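Local coordinates for protein aldo-keto reductase family 1 member C1 (Caenorhabditis elegans, PDB 1QWK) that probably reduces aldehydes and ketones with NADPH, as an aldose-reductase-like member of the aldo-keto reductase family with a TIM-barrel fold, at residues 176-181 and 198-203; 182-187 and 295-300. All coordinates share one frame; numbering follows the deposited sequence.

Contact 1. Residues 176-181 and 198-203; sequences VELHLY and VTSYAT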
ATOM      1  N   VAL A 176      -1.534  -1.791  -5.436  1.00 14.17           N
ATOM      2  CA  VAL A 176      -0.895  -2.971  -6.005  1.00 14.51           C
ATOM      3  C   VAL A 176       0.620  -2.942  -5.847  1.00 14.88           C
ATOM      4  O   VAL A 176       1.206  -1.920  -5.490  1.00 15.69           O
ATOM      5  CB  VAL A 176      -1.194  -3.086  -7.520  1.00 13.83           C
ATOM      6  CG1 VAL A 176      -2.690  -3.231  -7.760  1.00 16.54           C
ATOM      7  CG2 VAL A 176      -0.654  -1.859  -8.255  1.00 16.53           C
ATOM      8  N   GLU A 177       1.242  -4.086  -6.106  1.00 14.13           N
ATOM      9  CA  GLU A 177       2.691  -4.196  -6.055  1.00 15.47           C
ATOM     10  C   GLU A 177       3.194  -3.343  -7.212  1.00 15.40           C
ATOM     11  O   GLU A 177       2.751  -3.512  -8.344  1.00 16.71           O
ATOM     12  CB  GLU A 177       3.131  -5.645  -6.277  1.00 15.86           C
ATOM     13  CG  GLU A 177       4.643  -5.819  -6.261  1.00 16.32           C
ATOM     14  CD  GLU A 177       5.088  -7.214  -6.669  1.00 17.35           C
ATOM     15  OE1 GLU A 177       4.257  -8.146  -6.619  1.00 18.30           O
ATOM     16  OE2 GLU A 177       6.282  -7.372  -7.022  1.00 18.30           O
ATOM     17  N   LEU A 178       4.106  -2.420  -6.932  1.00 16.08           N
ATOM     18  CA  LEU A 178       4.645  -1.571  -7.981  1.00 15.89           C
ATOM     19  C   LEU A 178       6.005  -1.030  -7.576  1.00 17.77           C
ATOM     20  O   LEU A 178       6.150  -0.368  -6.551  1.00 17.33           O
ATOM     21  CB  LEU A 178       3.689  -0.408  -8.289  1.00 16.65           C
ATOM     22  CG  LEU A 178       3.972   0.417  -9.555  1.00 17.36           C
ATOM     23  CD1 LEU A 178       2.699   1.132  -9.989  1.00 18.21           C
ATOM     24  CD2 LEU A 178       5.104   1.415  -9.311  1.00 18.05           C
ATOM     25  N   HIS A 179       7.007  -1.340  -8.387  1.00 16.53           N
ATOM     26  CA  HIS A 179       8.368  -0.882  -8.154  1.00 16.18           C
ATOM     27  C   HIS A 179       9.100  -0.937  -9.486  1.00 17.74           C
ATOM     28  O   HIS A 179       8.545  -1.416 -10.473  1.00 17.59           O
ATOM     29  CB  HIS A 179       9.078  -1.730  -7.083  1.00 16.98           C
ATOM     30  CG  HIS A 179       8.957  -3.211  -7.282  1.00 19.80           C
ATOM     31  ND1 HIS A 179       7.807  -3.909  -6.985  1.00 22.07           N
ATOM     32  CD2 HIS A 179       9.854  -4.130  -7.712  1.00 19.12           C
ATOM     33  CE1 HIS A 179       8.002  -5.196  -7.218  1.00 19.76           C
ATOM     34  NE2 HIS A 179       9.236  -5.356  -7.659  1.00 22.32           N
ATOM     35  N   LEU A 180      10.327  -0.433  -9.529  1.00 17.31           N
ATOM     36  CA  LEU A 180      11.077  -0.403 -10.783  1.00 18.31           C
ATOM     37  C   LEU A 180      11.105  -1.724 -11.538  1.00 18.94           C
ATOM     38  O   LEU A 180      10.920  -1.748 -12.758  1.00 17.94           O
ATOM     39  CB  LEU A 180      12.511   0.064 -10.541  1.00 18.23           C
ATOM     40  CG  LEU A 180      13.354   0.226 -11.816  1.00 16.60           C
ATOM     41  CD1 LEU A 180      12.683   1.215 -12.765  1.00 16.73           C
ATOM     42  CD2 LEU A 180      14.744   0.706 -11.434  1.00 18.00           C
ATOM     43  N   TYR A 181      11.329  -2.818 -10.817  1.00 19.20           N
ATOM     44  CA  TYR A 181      11.388  -4.132 -11.444  1.00 21.29           C
ATOM     45  C   TYR A 181      10.031  -4.839 -11.590  1.00 22.99           C
ATOM     46  O   TYR A 181       9.960  -6.060 -11.681  1.00 23.44           O
ATOM     47  CB  TYR A 181      12.409  -5.009 -10.706  1.00 20.37           C
ATOM     48  CG  TYR A 181      13.854  -4.708 -11.088  1.00 21.83           C
ATOM     49  CD1 TYR A 181      14.178  -3.593 -11.871  1.00 20.70           C
ATOM     50  CD2 TYR A 181      14.892  -5.550 -10.685  1.00 21.34           C
ATOM     51  CE1 TYR A 181      15.499  -3.328 -12.242  1.00 21.56           C
ATOM     52  CE2 TYR A 181      16.217  -5.293 -11.051  1.00 21.43           C
ATOM     53  CZ  TYR A 181      16.511  -4.184 -11.831  1.00 22.42           C
ATOM     54  OH  TYR A 181      17.810  -3.935 -12.211  1.00 22.25           O
ATOM     55  N   VAL A 198      -3.545   5.415  -7.771  1.00 15.97           N
ATOM     56  CA  VAL A 198      -2.780   4.187  -7.614  1.00 16.00           C
ATOM     57  C   VAL A 198      -1.803   4.300  -6.452  1.00 15.81           C
ATOM     58  O   VAL A 198      -1.087   5.295  -6.328  1.00 16.86           O
ATOM     59  CB  VAL A 198      -1.959   3.856  -8.896  1.00 16.86           C
ATOM     60  CG1 VAL A 198      -1.161   2.560  -8.691  1.00 16.62           C
ATOM     61  CG2 VAL A 198      -2.887   3.731 -10.092  1.00 20.13           C
ATOM     62  N   THR A 199      -1.799   3.286  -5.595  1.00 13.37           N
ATOM     63  CA  THR A 199      -0.886   3.239  -4.465  1.00 15.27           C
ATOM     64  C   THR A 199       0.010   2.033  -4.665  1.00 16.36           C
ATOM     65  O   THR A 199      -0.460   0.916  -4.910  1.00 16.46           O
ATOM     66  CB  THR A 199      -1.614   3.082  -3.113  1.00 16.75           C
ATOM     67  OG1 THR A 199      -2.344   4.278  -2.818  1.00 17.02           O
ATOM     68  CG2 THR A 199      -0.605   2.821  -2.000  1.00 18.04           C
ATOM     69  N   SER A 200       1.308   2.270  -4.576  1.00 14.96           N
ATOM     70  CA  SER A 200       2.302   1.223  -4.736  1.00 15.34           C
ATOM     71  C   SER A 200       2.743   0.645  -3.407  1.00 17.16           C
ATOM     72  O   SER A 200       3.047   1.397  -2.479  1.00 17.10           O
ATOM     73  CB  SER A 200       3.542   1.804  -5.426  1.00 16.92           C
ATOM     74  OG  SER A 200       4.729   1.149  -4.985  1.00 18.08           O
ATOM     75  N   TYR A 201       2.760  -0.679  -3.298  1.00 16.99           N
ATOM     76  CA  TYR A 201       3.304  -1.292  -2.090  1.00 16.62           C
ATOM     77  C   TYR A 201       4.550  -2.024  -2.577  1.00 18.14           C
ATOM     78  O   TYR A 201       4.702  -2.232  -3.785  1.00 17.42           O
ATOM     79  CB  TYR A 201       2.306  -2.217  -1.365  1.00 18.00           C
ATOM     80  CG  TYR A 201       1.865  -3.505  -2.028  1.00 16.25           C
ATOM     81  CD1 TYR A 201       2.733  -4.594  -2.168  1.00 17.37           C
ATOM     82  CD2 TYR A 201       0.535  -3.677  -2.404  1.00 16.47           C
ATOM     83  CE1 TYR A 201       2.277  -5.827  -2.657  1.00 16.06           C
ATOM     84  CE2 TYR A 201       0.072  -4.898  -2.889  1.00 17.02           C
ATOM     85  CZ  TYR A 201       0.939  -5.965  -3.013  1.00 16.50           C
ATOM     86  OH  TYR A 201       0.463  -7.172  -3.483  1.00 15.87           O
ATOM     87  N   ALA A 202       5.447  -2.378  -1.658  1.00 16.84           N
ATOM     88  CA  ALA A 202       6.709  -3.036  -2.005  1.00 17.36           C
ATOM     89  C   ALA A 202       7.489  -2.126  -2.953  1.00 18.48           C
ATOM     90  O   ALA A 202       8.171  -2.586  -3.871  1.00 17.24           O
ATOM     91  CB  ALA A 202       6.449  -4.391  -2.665  1.00 17.87           C
ATOM     92  N   THR A 203       7.388  -0.824  -2.711  1.00 16.27           N
ATOM     93  CA  THR A 203       8.035   0.182  -3.545  1.00 17.46           C
ATOM     94  C   THR A 203       9.552   0.046  -3.624  1.00 18.58           C
ATOM     95  O   THR A 203      10.159   0.407  -4.633  1.00 18.66           O
ATOM     96  CB  THR A 203       7.680   1.590  -3.034  1.00 17.80           C
ATOM     97  OG1 THR A 203       6.302   1.615  -2.623  1.00 17.49           O
ATOM     98  CG2 THR A 203       7.885   2.625  -4.129  1.00 17.68           C
TER
HETATM   99  O   HOH W   1      10.347   1.595  -7.232  1.00 18.61           O

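Contact 2. Residues 182-187 and 295-300; sequences FPQHDH and SQRLFL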
ATOM      1  N   PHE A 182       8.962  -4.042 -11.609  1.00 22.96           N
ATOM      2  CA  PHE A 182       7.584  -4.508 -11.817  1.00 21.04           C
ATOM      3  C   PHE A 182       6.765  -3.220 -11.927  1.00 21.43           C
ATOM      4  O   PHE A 182       5.921  -2.918 -11.070  1.00 18.67           O
ATOM      5  CB  PHE A 182       7.075  -5.369 -10.655  1.00 21.39           C
ATOM      6  CG  PHE A 182       5.820  -6.131 -10.992  1.00 21.44           C
ATOM      7  CD1 PHE A 182       5.807  -7.038 -12.057  1.00 20.87           C
ATOM      8  CD2 PHE A 182       4.642  -5.911 -10.288  1.00 20.61           C
ATOM      9  CE1 PHE A 182       4.637  -7.710 -12.411  1.00 21.14           C
ATOM     10  CE2 PHE A 182       3.464  -6.578 -10.631  1.00 21.41           C
ATOM     11  CZ  PHE A 182       3.456  -7.481 -11.698  1.00 21.28           C
ATOM     12  N   PRO A 183       7.020  -2.444 -12.997  1.00 21.41           N
ATOM     13  CA  PRO A 183       6.421  -1.158 -13.367  1.00 21.24           C
ATOM     14  C   PRO A 183       4.910  -1.031 -13.445  1.00 19.00           C
ATOM     15  O   PRO A 183       4.370   0.049 -13.210  1.00 18.62           O
ATOM     16  CB  PRO A 183       7.064  -0.845 -14.719  1.00 24.24           C
ATOM     17  CG  PRO A 183       8.321  -1.586 -14.705  1.00 25.57           C
ATOM     18  CD  PRO A 183       7.943  -2.888 -14.059  1.00 23.82           C
ATOM     19  N   GLN A 184       4.231  -2.115 -13.809  1.00 17.60           N
ATOM     20  CA  GLN A 184       2.778  -2.090 -13.935  1.00 19.77           C
ATOM     21  C   GLN A 184       2.314  -0.942 -14.846  1.00 20.35           C
ATOM     22  O   GLN A 184       1.390  -0.200 -14.507  1.00 19.36           O
ATOM     23  CB  GLN A 184       2.144  -1.949 -12.547  1.00 18.95           C
ATOM     24  CG  GLN A 184       2.410  -3.141 -11.630  1.00 18.66           C
ATOM     25  CD  GLN A 184       1.207  -4.054 -11.483  1.00 18.80           C
ATOM     26  OE1 GLN A 184       0.567  -4.432 -12.468  1.00 20.22           O
ATOM     27  NE2 GLN A 184       0.900  -4.428 -10.248  1.00 15.23           N
ATOM     28  N   HIS A 185       2.954  -0.795 -16.003  1.00 21.32           N
ATOM     29  CA  HIS A 185       2.582   0.267 -16.935  1.00 21.26           C
ATOM     30  C   HIS A 185       1.119   0.171 -17.358  1.00 21.17           C
ATOM     31  O   HIS A 185       0.405   1.174 -17.387  1.00 21.76           O
ATOM     32  CB  HIS A 185       3.470   0.227 -18.183  1.00 23.35           C
ATOM     33  CG  HIS A 185       4.905   0.547 -17.912  1.00 25.29           C
ATOM     34  ND1 HIS A 185       5.322   1.783 -17.466  1.00 27.02           N
ATOM     35  CD2 HIS A 185       6.021  -0.213 -18.008  1.00 25.31           C
ATOM     36  CE1 HIS A 185       6.632   1.768 -17.297  1.00 26.03           C
ATOM     37  NE2 HIS A 185       7.080   0.569 -17.620  1.00 27.56           N
ATOM     38  N   ASP A 186       0.677  -1.040 -17.680  1.00 21.04           N
ATOM     39  CA  ASP A 186      -0.699  -1.266 -18.116  1.00 22.46           C
ATOM     40  C   ASP A 186      -1.724  -0.894 -17.045  1.00 21.07           C
ATOM     41  O   ASP A 186      -2.716  -0.228 -17.335  1.00 20.98           O
ATOM     42  CB  ASP A 186      -0.887  -2.731 -18.518  1.00 24.10           C
ATOM     43  CG  ASP A 186      -2.244  -2.996 -19.145  1.00 30.36           C
ATOM     44  OD1 ASP A 186      -2.535  -2.409 -20.210  1.00 33.39           O
ATOM     45  OD2 ASP A 186      -3.022  -3.789 -18.576  1.00 33.29           O
ATOM     46  N   HIS A 187      -1.486  -1.323 -15.810  1.00 19.26           N
ATOM     47  CA  HIS A 187      -2.426  -1.026 -14.733  1.00 19.70           C
ATOM     48  C   HIS A 187      -2.517   0.469 -14.445  1.00 18.91           C
ATOM     49  O   HIS A 187      -3.613   1.014 -14.312  1.00 20.49           O
ATOM     50  CB  HIS A 187      -2.038  -1.770 -13.453  1.00 19.48           C
ATOM     51  CG  HIS A 187      -3.030  -1.611 -12.340  1.00 18.87           C
ATOM     52  ND1 HIS A 187      -4.319  -2.093 -12.420  1.00 21.06           N
ATOM     53  CD2 HIS A 187      -2.918  -1.038 -11.119  1.00 19.57           C
ATOM     54  CE1 HIS A 187      -4.958  -1.825 -11.293  1.00 21.19           C
ATOM     55  NE2 HIS A 187      -4.129  -1.186 -10.487  1.00 20.89           N
ATOM     56  N   SER A 295      11.252  -7.163 -15.152  1.00 27.40           N
ATOM     57  CA  SER A 295       9.874  -7.143 -14.684  1.00 28.29           C
ATOM     58  C   SER A 295       9.468  -8.521 -14.189  1.00 27.95           C
ATOM     59  O   SER A 295       9.459  -9.492 -14.948  1.00 29.42           O
ATOM     60  CB  SER A 295       8.934  -6.705 -15.806  1.00 29.14           C
ATOM     61  OG  SER A 295       7.585  -6.741 -15.379  1.00 31.02           O
ATOM     62  N   GLN A 296       9.133  -8.605 -12.907  1.00 24.93           N
ATOM     63  CA  GLN A 296       8.724  -9.871 -12.320  1.00 24.81           C
ATOM     64  C   GLN A 296       7.935  -9.626 -11.046  1.00 22.44           C
ATOM     65  O   GLN A 296       8.395  -8.927 -10.144  1.00 21.76           O
ATOM     66  CB  GLN A 296       9.954 -10.727 -12.007  1.00 28.23           C
ATOM     67  CG  GLN A 296       9.625 -12.173 -11.676  1.00 34.21           C
ATOM     68  CD  GLN A 296      10.855 -12.986 -11.326  1.00 39.14           C
ATOM     69  OE1 GLN A 296      11.839 -13.002 -12.070  1.00 43.49           O
ATOM     70  NE2 GLN A 296      10.804 -13.677 -10.194  1.00 41.64           N
ATOM     71  N   ARG A 297       6.744 -10.205 -10.982  1.00 20.74           N
ATOM     72  CA  ARG A 297       5.884 -10.060  -9.813  1.00 19.37           C
ATOM     73  C   ARG A 297       6.491 -10.806  -8.623  1.00 18.91           C
ATOM     74  O   ARG A 297       6.777 -12.000  -8.711  1.00 18.36           O
ATOM     75  CB  ARG A 297       4.495 -10.618 -10.132  1.00 18.78           C
ATOM     76  CG  ARG A 297       3.457 -10.376  -9.055  1.00 18.04           C
ATOM     77  CD  ARG A 297       2.178 -11.130  -9.363  1.00 16.83           C
ATOM     78  NE  ARG A 297       1.524 -10.699 -10.597  1.00 17.91           N
ATOM     79  CZ  ARG A 297       0.841  -9.567 -10.735  1.00 17.25           C
ATOM     80  NH1 ARG A 297       0.720  -8.729  -9.714  1.00 17.80           N
ATOM     81  NH2 ARG A 297       0.236  -9.287 -11.885  1.00 18.68           N
ATOM     82  N   LEU A 298       6.687 -10.101  -7.510  1.00 18.27           N
ATOM     83  CA  LEU A 298       7.267 -10.695  -6.305  1.00 18.49           C
ATOM     84  C   LEU A 298       6.215 -11.282  -5.374  1.00 18.79           C
ATOM     85  O   LEU A 298       6.472 -12.251  -4.659  1.00 19.12           O
ATOM     86  CB  LEU A 298       8.072  -9.648  -5.530  1.00 18.47           C
ATOM     87  CG  LEU A 298       9.255  -8.991  -6.248  1.00 21.51           C
ATOM     88  CD1 LEU A 298       9.924  -7.975  -5.328  1.00 22.43           C
ATOM     89  CD2 LEU A 298      10.244 -10.064  -6.672  1.00 21.72           C
ATOM     90  N   PHE A 299       5.038 -10.675  -5.369  1.00 18.42           N
ATOM     91  CA  PHE A 299       3.944 -11.131  -4.518  1.00 17.97           C
ATOM     92  C   PHE A 299       2.870 -11.804  -5.362  1.00 17.88           C
ATOM     93  O   PHE A 299       1.963 -11.156  -5.884  1.00 18.34           O
ATOM     94  CB  PHE A 299       3.375  -9.937  -3.756  1.00 18.70           C
ATOM     95  CG  PHE A 299       4.331  -9.358  -2.754  1.00 19.64           C
ATOM     96  CD1 PHE A 299       4.353  -9.827  -1.446  1.00 23.44           C
ATOM     97  CD2 PHE A 299       5.236  -8.371  -3.124  1.00 19.42           C
ATOM     98  CE1 PHE A 299       5.263  -9.320  -0.515  1.00 26.52           C
ATOM     99  CE2 PHE A 299       6.151  -7.855  -2.202  1.00 21.95           C
ATOM    100  CZ  PHE A 299       6.164  -8.332  -0.896  1.00 24.47           C
ATOM    101  N   LEU A 300       2.982 -13.120  -5.477  1.00 17.49           N
ATOM    102  CA  LEU A 300       2.064 -13.910  -6.279  1.00 16.79           C
ATOM    103  C   LEU A 300       0.685 -14.140  -5.660  1.00 17.18           C
ATOM    104  O   LEU A 300      -0.246 -14.517  -6.370  1.00 17.59           O
ATOM    105  CB  LEU A 300       2.712 -15.263  -6.589  1.00 18.31           C
ATOM    106  CG  LEU A 300       4.134 -15.191  -7.156  1.00 23.27           C
ATOM    107  CD1 LEU A 300       4.675 -16.597  -7.360  1.00 24.07           C
ATOM    108  CD2 LEU A 300       4.129 -14.421  -8.463  1.00 25.14           C
TER
HETATM  109  O   HOH W   2      -1.019  -6.386  -9.311  1.00 17.69           O
HETATM  110  O   HOH W   3      -0.965  -6.561 -12.530  1.00 25.35           O

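Contact 1. Residues 176-181 and 198-203
The phenol ring of Tyr201 lies flat against the peptide that joins Val176 to Glu177, at the C-terminal ends of two neighbouring parallel strands of the aldo-keto reductase TIM barrel. Strands 173-177 and 197-201 belong to one beta-alpha-beta unit, and three backbone bonds set their register: Val176 N to Thr199 O (3.0 Å), Tyr201 N to Val176 O (3.0 Å) and Leu178 N to Tyr201 O, the last nearly straight at 168°. Tyr201 CG stands between its own backbone N and carbonyl carbon (chi1 67°), which turns the ring back over the adjacent strand. Val176 C and Glu177 N sit over one face near the rim, with Tyr201 CE2 3.5 Å from Glu177 N; Glu177 CB meets the same ring at CE1. The hydroxyl of Tyr201 continues past the contact to hydrogen bonds with Asn154 and Gln301. On the face of the sheet that carries Val176 and Ser200, Leu178 CD1 approaches Val198 CG1 at 4.3 Å, and helix 185-193 packs against Val176, Leu178 and Val198. Past the strand ends, His179 CB rests 3.4 Å from Thr203 O, and a water joins that carbonyl to Leu180 N. Leu178 O is gripped from segment 198-203: Thr203 CA makes a CA-H...O contact with it, and Ser200 OG donates a hydrogen bond to it (2.6 Å), only 16° from the carbonyl plane. That serine oxygen in turn accepts from Thr203 OG1 at 2.9 Å, so Thr203 OG1, Ser200 OG and Leu178 O form a short hydrogen-bonded chain.

Contact 2. Residues 182-187 and 295-300
Phe182 meets Arg297 with the face of its ring, and this pair carries most of the contact. The phenylalanine extends its ring with CG anti to the backbone N (chi1 -166°), so that CD1 reaches the peptide between Gln296 and Arg297, 3.5 Å from Arg297 N. Arg297 CB stands over the ring face, 4.0 Å from the centroid and 27° off the normal, a CH-pi contact. Further out, the arginine chain bends at chi3 and brings its guanidinium round the ring rim: Phe182 CZ lies 3.5 Å from Arg297 CZ, over the centre of the guanidinium face. The two planes are 70° apart, which excludes a parallel stack. Pro183 adds a lighter touch, its CD 4.1 Å from Ser295 OG. Gln184, the N-cap residue of helix 185-193, reaches Arg297 through two waters lying in the guanidinium plane at its edge. One accepts from Gln184 NE2 and Arg297 NH1, each at 2.9 Å; the other donates to Gln184 OE1 (2.6 Å) and accepts from Arg297 NH2. Gln184 NE2 also bonds Glu177 O, and the two waters probably help limit the rotation of the amide and the guanidinium, while a salt bridge to Glu315 and a cation-pi contact with Phe312 hold Arg297 from the C-terminal tail. The whole arrangement is surface packing away from the predicted catalytic residues. It sets the turn leading into helix 185-193 against the loop that follows helix 283-289, with Glu177 on strand 173-177 touching both Phe182 and Arg297.

How the contacts relate
Contacts 1 and 2 lie with their centres about 8 Å apart, and Glu177 of contact 1 joins them. Its OE2 is 2.8 Å from Leu298 N, a probable hydrogen bond, and OE1 bonds to Phe299 N, so the carboxylate holds segment 295-300 by successive backbone amides. Its carbonyl O probably bonds Gln184 NE2, also at 2.8 Å. Beside this, Ala202 CB packs 3.5 Å from Phe299 CE2. Contact 1 lies nearer the predicted active site: the side chain of Tyr201 is about 6 Å from that of His114 and about 7 Å from that of Lys81. Contact 2 lies farther out, fastening the C-terminal loop to the barrel rim.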